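Local structure of esterase A (Caulobacter crescentus, 5GKV) at residues L41-A46 with G358-N363; P72-A77 with R217-M222. The protein is an esterase and penicillin-binding protein homologue of the beta-lactamase family that probably hydrolyses its substrates through a serine nucleophile. All blocks are in the same frame, centred on the assembly; numbering follows the deposited sequence.

Contact 1: residues L41-A46 with G358-N363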
loop_
_atom_site.group_PDB
_atom_site.type_symbol
_atom_site.label_atom_id
_atom_site.label_comp_id
_atom_site.label_asym_id
_atom_site.label_seq_id
_atom_site.Cartn_x
_atom_site.Cartn_y
_atom_site.Cartn_z
ATOM N N LEU A 41 -17.766 1.999 9.854
ATOM C CA LEU A 41 -17.571 2.010 11.302
ATOM C C LEU A 41 -16.911 3.340 11.662
ATOM O O LEU A 41 -17.578 4.247 12.159
ATOM C CB LEU A 41 -16.735 0.815 11.764
ATOM C CG LEU A 41 -16.425 0.724 13.263
ATOM C CD1 LEU A 41 -17.742 0.745 14.080
ATOM C CD2 LEU A 41 -15.617 -0.536 13.576
ATOM N N GLY A 42 -15.619 3.483 11.366
ATOM C CA GLY A 42 -14.967 4.777 11.431
ATOM C C GLY A 42 -14.083 4.979 10.215
ATOM O O GLY A 42 -13.662 4.016 9.554
ATOM N N ALA A 43 -13.803 6.251 9.915
ATOM C CA ALA A 43 -13.011 6.541 8.727
ATOM C C ALA A 43 -12.412 7.938 8.813
ATOM O O ALA A 43 -12.917 8.822 9.517
ATOM C CB ALA A 43 -13.856 6.412 7.448
ATOM N N ARG A 44 -11.344 8.128 8.054
ATOM C CA ARG A 44 -10.729 9.439 7.906
ATOM C C ARG A 44 -10.311 9.602 6.452
ATOM O O ARG A 44 -9.790 8.661 5.830
ATOM C CB ARG A 44 -9.528 9.593 8.854
ATOM C CG ARG A 44 -8.991 11.019 8.982
ATOM C CD ARG A 44 -7.890 11.072 10.030
ATOM N NE ARG A 44 -7.448 12.430 10.350
ATOM C CZ ARG A 44 -6.509 12.680 11.263
ATOM N NH1 ARG A 44 -5.922 11.665 11.903
ATOM N NH2 ARG A 44 -6.143 13.915 11.521
ATOM N N PHE A 45 -10.579 10.781 5.894
ATOM C CA PHE A 45 -10.224 11.070 4.510
ATOM C C PHE A 45 -9.445 12.368 4.495
ATOM O O PHE A 45 -9.904 13.373 5.045
ATOM C CB PHE A 45 -11.442 11.208 3.593
ATOM C CG PHE A 45 -11.084 11.554 2.161
ATOM C CD1 PHE A 45 -10.533 10.595 1.317
ATOM C CD2 PHE A 45 -11.314 12.834 1.654
ATOM C CE1 PHE A 45 -10.192 10.907 -0.011
ATOM C CE2 PHE A 45 -10.988 13.156 0.329
ATOM C CZ PHE A 45 -10.430 12.192 -0.506
ATOM N N ALA A 46 -8.293 12.349 3.843
ATOM C CA ALA A 46 -7.433 13.518 3.762
ATOM C C ALA A 46 -7.087 13.781 2.308
ATOM O O ALA A 46 -6.818 12.844 1.549
ATOM C CB ALA A 46 -6.153 13.331 4.598
ATOM N N GLY A 358 -3.973 12.078 -1.835
ATOM C CA GLY A 358 -4.999 11.813 -0.835
ATOM C C GLY A 358 -4.885 10.417 -0.265
ATOM O O GLY A 358 -4.129 9.572 -0.759
ATOM N N ALA A 359 -5.664 10.185 0.790
ATOM C CA ALA A 359 -5.742 8.848 1.355
ATOM C C ALA A 359 -7.084 8.672 2.040
ATOM O O ALA A 359 -7.603 9.602 2.661
ATOM C CB ALA A 359 -4.603 8.594 2.357
ATOM N N TYR A 360 -7.640 7.473 1.912
ATOM C CA TYR A 360 -8.844 7.061 2.625
ATOM C C TYR A 360 -8.461 5.897 3.529
ATOM O O TYR A 360 -7.927 4.892 3.048
ATOM C CB TYR A 360 -9.928 6.658 1.630
ATOM C CG TYR A 360 -11.128 5.960 2.233
ATOM C CD1 TYR A 360 -12.116 6.686 2.911
ATOM C CD2 TYR A 360 -11.291 4.588 2.096
ATOM C CE1 TYR A 360 -13.222 6.044 3.453
ATOM C CE2 TYR A 360 -12.379 3.949 2.623
ATOM C CZ TYR A 360 -13.347 4.676 3.300
ATOM O OH TYR A 360 -14.440 4.017 3.830
ATOM N N VAL A 361 -8.725 6.029 4.828
ATOM C CA VAL A 361 -8.328 5.014 5.801
ATOM C C VAL A 361 -9.545 4.712 6.667
ATOM O O VAL A 361 -10.107 5.620 7.287
ATOM C CB VAL A 361 -7.142 5.481 6.659
ATOM C CG1 VAL A 361 -6.810 4.418 7.709
ATOM C CG2 VAL A 361 -5.901 5.765 5.754
ATOM N N MET A 362 -9.962 3.450 6.700
ATOM C CA MET A 362 -11.188 3.105 7.413
ATOM C C MET A 362 -11.007 1.759 8.089
ATOM O O MET A 362 -10.063 1.025 7.801
ATOM C CB MET A 362 -12.404 3.070 6.468
ATOM C CG MET A 362 -12.524 1.786 5.605
ATOM S SD MET A 362 -11.089 1.311 4.576
ATOM C CE MET A 362 -10.924 -0.408 5.058
ATOM N N ASN A 363 -11.940 1.414 8.983
ATOM C CA ASN A 363 -11.817 0.137 9.669
ATOM C C ASN A 363 -12.958 -0.837 9.399
ATOM O O ASN A 363 -12.839 -2.003 9.782
ATOM C CB ASN A 363 -11.642 0.335 11.191
ATOM C CG ASN A 363 -12.793 1.083 11.844
ATOM O OD1 ASN A 363 -13.660 1.622 11.174
ATOM N ND2 ASN A 363 -12.776 1.143 13.179
#

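Contact 2: residues P72-A77 with R217-M222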
loop_
_atom_site.group_PDB
_atom_site.type_symbol
_atom_site.label_atom_id
_atom_site.label_comp_id
_atom_site.label_asym_id
_atom_site.label_seq_id
_atom_site.Cartn_x
_atom_site.Cartn_y
_atom_site.Cartn_z
ATOM N N PRO A 72 -8.195 11.985 15.902
ATOM C CA PRO A 72 -6.926 12.463 15.324
ATOM C C PRO A 72 -5.754 11.516 15.486
ATOM O O PRO A 72 -4.874 11.497 14.613
ATOM C CB PRO A 72 -6.674 13.779 16.081
ATOM C CG PRO A 72 -8.008 14.268 16.440
ATOM C CD PRO A 72 -8.852 13.030 16.713
ATOM N N ASP A 73 -5.692 10.746 16.576
ATOM C CA ASP A 73 -4.553 9.863 16.801
ATOM C C ASP A 73 -4.901 8.394 16.572
ATOM O O ASP A 73 -4.108 7.512 16.916
ATOM C CB ASP A 73 -3.999 10.094 18.217
ATOM C CG ASP A 73 -3.675 11.582 18.490
ATOM O OD1 ASP A 73 -3.113 12.274 17.597
ATOM O OD2 ASP A 73 -4.008 12.076 19.596
ATOM N N THR A 74 -6.061 8.104 15.984
ATOM C CA THR A 74 -6.447 6.719 15.751
ATOM C C THR A 74 -5.633 6.140 14.591
ATOM O O THR A 74 -5.720 6.642 13.466
ATOM C CB THR A 74 -7.939 6.631 15.431
ATOM O OG1 THR A 74 -8.719 6.979 16.573
ATOM C CG2 THR A 74 -8.297 5.225 14.967
ATOM N N LEU A 75 -4.865 5.078 14.853
ATOM C CA LEU A 75 -4.137 4.342 13.817
ATOM C C LEU A 75 -4.981 3.190 13.285
ATOM O O LEU A 75 -5.803 2.623 14.013
ATOM C CB LEU A 75 -2.823 3.768 14.365
ATOM C CG LEU A 75 -1.779 4.782 14.815
ATOM C CD1 LEU A 75 -0.638 4.071 15.546
ATOM C CD2 LEU A 75 -1.275 5.517 13.574
ATOM N N THR A 76 -4.768 2.840 12.008
ATOM C CA THR A 76 -5.469 1.709 11.399
ATOM C C THR A 76 -4.487 0.892 10.577
ATOM O O THR A 76 -3.607 1.447 9.911
ATOM C CB THR A 76 -6.656 2.152 10.494
ATOM O OG1 THR A 76 -7.519 3.033 11.226
ATOM C CG2 THR A 76 -7.498 0.959 10.054
ATOM N N ALA A 77 -4.650 -0.425 10.609
ATOM C CA ALA A 77 -3.921 -1.287 9.681
ATOM C C ALA A 77 -4.229 -0.918 8.229
ATOM O O ALA A 77 -5.387 -0.785 7.844
ATOM C CB ALA A 77 -4.285 -2.751 9.944
ATOM N N ARG A 217 -4.058 2.912 20.562
ATOM C CA ARG A 217 -4.788 3.805 19.663
ATOM C C ARG A 217 -5.033 3.185 18.289
ATOM O O ARG A 217 -5.436 3.895 17.357
ATOM C CB ARG A 217 -4.062 5.150 19.533
ATOM C CG ARG A 217 -2.688 5.110 18.878
ATOM C CD ARG A 217 -1.891 6.373 19.266
ATOM N NE ARG A 217 -0.569 6.441 18.643
ATOM C CZ ARG A 217 -0.317 7.044 17.481
ATOM N NH1 ARG A 217 -1.301 7.626 16.803
ATOM N NH2 ARG A 217 0.916 7.068 16.995
ATOM N N VAL A 218 -4.806 1.884 18.151
ATOM C CA VAL A 218 -5.084 1.171 16.910
ATOM C C VAL A 218 -6.562 0.794 16.869
ATOM O O VAL A 218 -7.092 0.208 17.820
ATOM C CB VAL A 218 -4.193 -0.073 16.792
ATOM C CG1 VAL A 218 -4.665 -0.957 15.621
ATOM C CG2 VAL A 218 -2.756 0.347 16.594
ATOM N N ALA A 219 -7.225 1.112 15.757
ATOM C CA ALA A 219 -8.652 0.853 15.622
ATOM C C ALA A 219 -8.930 -0.639 15.537
ATOM O O ALA A 219 -8.148 -1.394 14.963
ATOM C CB ALA A 219 -9.189 1.540 14.365
ATOM N N ASP A 220 -10.055 -1.066 16.114
ATOM C CA ASP A 220 -10.624 -2.368 15.778
ATOM C C ASP A 220 -10.947 -2.437 14.297
ATOM O O ASP A 220 -11.367 -1.453 13.685
ATOM C CB ASP A 220 -11.949 -2.622 16.516
ATOM C CG ASP A 220 -11.795 -2.767 18.006
ATOM O OD1 ASP A 220 -10.665 -2.973 18.494
ATOM O OD2 ASP A 220 -12.838 -2.680 18.683
ATOM N N LEU A 221 -10.854 -3.634 13.745
ATOM C CA LEU A 221 -11.317 -3.897 12.396
ATOM C C LEU A 221 -12.632 -4.663 12.434
ATOM O O LEU A 221 -12.889 -5.458 13.343
ATOM C CB LEU A 221 -10.269 -4.697 11.621
ATOM C CG LEU A 221 -8.926 -3.985 11.455
ATOM C CD1 LEU A 221 -7.915 -4.931 10.842
ATOM C CD2 LEU A 221 -9.128 -2.760 10.567
ATOM N N MET A 222 -13.473 -4.394 11.447
ATOM C CA MET A 222 -14.651 -5.200 11.187
ATOM C C MET A 222 -14.417 -5.931 9.877
ATOM O O MET A 222 -14.232 -5.294 8.834
ATOM C CB MET A 222 -15.907 -4.341 11.123
ATOM C CG MET A 222 -17.180 -5.156 11.040
ATOM S SD MET A 222 -18.617 -4.081 10.952
ATOM C CE MET A 222 -17.852 -2.495 11.268
HETATM O O HOH W 1 -8.221 5.412 18.823
HETATM O O HOH W 2 -6.325 -1.631 12.637
#

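Contact 1: residues L41-A46 with G358-N363
Arg44 and Val361 bond backbone to backbone in both directions, Arg44 N to Val361 O at 2.9 Å and Val361 N to Arg44 O at 3.0 Å. Ala46 and Ala359 repeat this antiparallel hydrogen-bonded pairing; non-hydrogen-bonded Phe45-Tyr360 lies between the two pairs and Ala43-Met362 on the Gly42 side of Arg44-Val361.

Asn363 N donates to Gly42 O, but the return bond ends on a side chain: Gly42 N meets Asn363 OD1 at 2.7 Å, in the carbonyl plane and on a lone pair. Asn363 CG sits between its backbone N and carbonyl carbon (chi1 59°), which turns OD1 back toward Gly42 N. ND2 is held by the backbone carbonyls of Phe61 and Asp220, and Leu41 CD2 lies 3.3 Å from it, the side chains crossing at about a right angle.

Apolar contacts line one face. Ala43 CB meets Met362 CB at 3.8 Å, and Tyr360 CB comes to the edge of the Phe45 ring at CD1 (4.0 Å). Helices 25-35 and 373-384 cover this face; helix 270-281 packs on the other, where Arg44 reaches Asp56 in a salt bridge.

With its amide bonded at both ends, Asn363 probably cannot flip, and its OD1 stands in for a main-chain carbonyl.

Contact 2: residues P72-A77 with R217-M222
Leu75 lies over the guanidinium of Arg217, with CD1 3.5 Å above its plane at the centre of one face. Arg217 leaves its backbone with CG wedged between N and carbonyl carbon (chi1 65°), then extends to NE, carrying the flat group alongside residues 73-75. Its edge meets the Asp73 carbonyl: NH1 donates to Asp73 O at 2.8 Å (151° at the hydrogen), with the oxygen near the guanidinium plane. Salt bridges from NH1 to Asp205 and from NE to Glu214 fix the group's rotation beneath the leucine.

The backbones run roughly the same way and join in a single bridge centred on Leu75, whose N donates to Arg217 O (2.8 Å) and whose O accepts from Ala219 N (2.7 Å). Thr74 puts CG2 opposite its backbone N (chi1 -67° to OG1), bringing the methyl to Ala219 CB at 3.8 Å. Thr76 CG2 approaches Leu221 CD2 at 4.1 Å. A water continues the backbone link past the bridge, accepting from Ala77 N (2.9 Å) and donating to Ala219 O.

Residues 217-222 thus flank the edge strand 76-77 of a small antiparallel sheet, whose other neighbour is strand 266-268; Val218 and Ala77 both touch His267, and both reach helix 253-258.

How the contacts relate
The two contacts have centres about 10 Å apart and touch at several points. Arg44, on the sheet strand of contact 1, gives NH1 to Pro72 O of contact 2 at 2.9 Å, and Met222 N approaches Asn363 O at 3.0 Å, a probable hydrogen bond. Packing fills in between: Leu41 CB lies 3.5 Å from Met222 CE, and Thr76 CG2 3.4 Å from Met362 O. Residues 217-222 therefore bridge the end of the large sheet and the edge of the small one. Strand 76-77 leads into helix 82-95, and the Ser-x-x-Lys sequence straddles the entry to that helix; as in serine beta-lactamases and penicillin-binding proteins, its serine is probably the nucleophile.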